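Local structure of putative 4-hydroxybenzoyl-CoA thioesterase (2OIW) at residues E117-P120 against D121-V125. The protein is predicted to be a hotdog-fold thioesterase that probably hydrolyses acyl-CoA thioesters, perhaps 4-hydroxybenzoyl-CoA. Residues are numbered along the deposited sequence; the frame is centred on the assembly and turned at random.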
loop_
_atom_site.group_PDB
_atom_site.type_symbol
_atom_site.label_atom_id
_atom_site.label_comp_id
_atom_site.label_asym_id
_atom_site.label_seq_id
_atom_site.Cartn_x
_atom_site.Cartn_y
_atom_site.Cartn_z
ATOM N N GLU A 117 -22.410 18.754 -6.003
ATOM C CA GLU A 117 -23.311 18.857 -7.140
ATOM C C GLU A 117 -24.447 17.869 -6.942
ATOM O O GLU A 117 -24.209 16.684 -6.759
ATOM C CB GLU A 117 -22.550 18.576 -8.459
ATOM C CG GLU A 117 -23.339 18.801 -9.790
ATOM C CD GLU A 117 -22.715 18.100 -11.015
ATOM O OE1 GLU A 117 -22.409 16.892 -10.948
ATOM O OE2 GLU A 117 -22.536 18.752 -12.069
ATOM N N PRO A 118 -25.683 18.366 -6.895
ATOM C CA PRO A 118 -26.788 17.432 -7.036
ATOM C C PRO A 118 -26.528 16.440 -8.168
ATOM O O PRO A 118 -26.324 16.837 -9.336
ATOM C CB PRO A 118 -27.978 18.348 -7.343
ATOM C CG PRO A 118 -27.673 19.589 -6.547
ATOM C CD PRO A 118 -26.153 19.746 -6.644
ATOM N N ILE A 119 -26.496 15.164 -7.796
ATOM C CA ILE A 119 -26.271 14.084 -8.733
ATOM C C ILE A 119 -27.199 14.261 -9.937
ATOM O O ILE A 119 -28.404 14.351 -9.769
ATOM C CB ILE A 119 -26.532 12.739 -8.055
ATOM C CG1 ILE A 119 -25.617 12.591 -6.830
ATOM C CG2 ILE A 119 -26.394 11.601 -9.054
ATOM C CD1 ILE A 119 -25.848 11.331 -6.020
ATOM N N PRO A 120 -26.638 14.377 -11.155
ATOM C CA PRO A 120 -27.541 14.566 -12.306
ATOM C C PRO A 120 -28.529 13.399 -12.460
ATOM O O PRO A 120 -28.222 12.260 -12.077
ATOM C CB PRO A 120 -26.582 14.643 -13.512
ATOM C CG PRO A 120 -25.258 15.038 -12.938
ATOM C CD PRO A 120 -25.219 14.398 -11.550
ATOM N N ASP A 121 -29.696 13.691 -13.026
ATOM C CA ASP A 121 -30.779 12.709 -13.102
ATOM C C ASP A 121 -30.409 11.419 -13.839
ATOM O O ASP A 121 -30.777 10.322 -13.380
ATOM C CB ASP A 121 -32.064 13.331 -13.666
ATOM C CG ASP A 121 -33.051 13.723 -12.571
ATOM O OD1 ASP A 121 -33.118 13.036 -11.521
ATOM O OD2 ASP A 121 -33.784 14.711 -12.768
ATOM N N ASP A 122 -29.671 11.544 -14.950
ATOM C CA ASP A 122 -29.278 10.368 -15.725
ATOM C C ASP A 122 -28.538 9.356 -14.815
ATOM O O ASP A 122 -28.816 8.147 -14.851
ATOM C CB ASP A 122 -28.527 10.735 -17.046
ATOM C CG ASP A 122 -27.049 11.177 -16.827
ATOM O OD1 ASP A 122 -26.783 12.400 -16.809
ATOM O OD2 ASP A 122 -26.139 10.313 -16.705
ATOM N N ILE A 123 -27.658 9.870 -13.949
ATOM C CA ILE A 123 -26.919 9.043 -12.994
ATOM C C ILE A 123 -27.843 8.396 -11.954
ATOM O O ILE A 123 -27.666 7.226 -11.611
ATOM C CB ILE A 123 -25.846 9.874 -12.226
ATOM C CG1 ILE A 123 -24.979 10.681 -13.185
ATOM C CG2 ILE A 123 -25.021 8.985 -11.313
ATOM C CD1 ILE A 123 -23.716 10.039 -13.527
ATOM N N ARG A 124 -28.802 9.175 -11.438
ATOM C CA ARG A 124 -29.745 8.692 -10.412
ATOM C C ARG A 124 -30.483 7.453 -10.892
ATOM O O ARG A 124 -30.594 6.462 -10.178
ATOM C CB ARG A 124 -30.767 9.774 -10.064
ATOM C CG ARG A 124 -30.224 10.901 -9.231
ATOM C CD ARG A 124 -31.320 11.896 -8.816
ATOM N NE ARG A 124 -30.677 13.089 -8.284
ATOM C CZ ARG A 124 -30.231 13.212 -7.036
ATOM N NH1 ARG A 124 -30.401 12.221 -6.143
ATOM N NH2 ARG A 124 -29.621 14.333 -6.678
ATOM N N VAL A 125 -30.994 7.536 -12.120
ATOM C CA VAL A 125 -31.643 6.401 -12.770
ATOM C C VAL A 125 -30.732 5.173 -12.780
ATOM O O VAL A 125 -31.157 4.071 -12.399
ATOM C CB VAL A 125 -32.043 6.734 -14.211
ATOM C CG1 VAL A 125 -32.940 5.626 -14.780
ATOM C CG2 VAL A 125 -32.735 8.083 -14.266
#
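Pro120 and Arg124 meet where an extended loop turns into helix 121-128, and the turn illustrates a helix that starts at a residue with no capping side chain. Pro120 sits at the N-cap position, and its pyrrolidine ring has no group with which to accept a bond from the first turn. Its carbonyl takes the first regular helical bond: Arg124 N donates to Pro120 O at 3.2 Å, with an N-H...O angle of 156°, while Ile123 N has only a weak, bent bond to the same oxygen. One residue on, Val125 N bonds to Asp121 O, continuing the helical pattern. The side chain of Arg124 runs back against the direction of the helix. With CG anti to its own carbonyl carbon (chi1 -74°) and the chain extended from there to NE, the guanidinium reaches the loop, where NE lies 3.0 Å from Ile119 O. Ile119 CB rests over one guanidinium face, 3.7 Å above its plane and toward the rim. The terminal nitrogens have acceptors on the neighbouring loop: NH1 bonds to Gly82 O and NH2 to Asn83 O. From the same isoleucine, the CG2 branch of Ile119 packs on Ile123 CB at 3.7 Å, the two side chains crossing at about a right angle, and both isoleucines also touch Phe42 of helix 36-42. Pro120 CD lies alongside Ile123 CG1 at 4.1 Å. An alanine in place of Arg124 would keep the backbone bond to Pro120 O but would probably leave the carbonyls of Gly82 and Asn83 without these donors and uncover one side of Ile119. One arginine, by backbone and side chain together, therefore ties the helix start to main-chain oxygens of two separate loops.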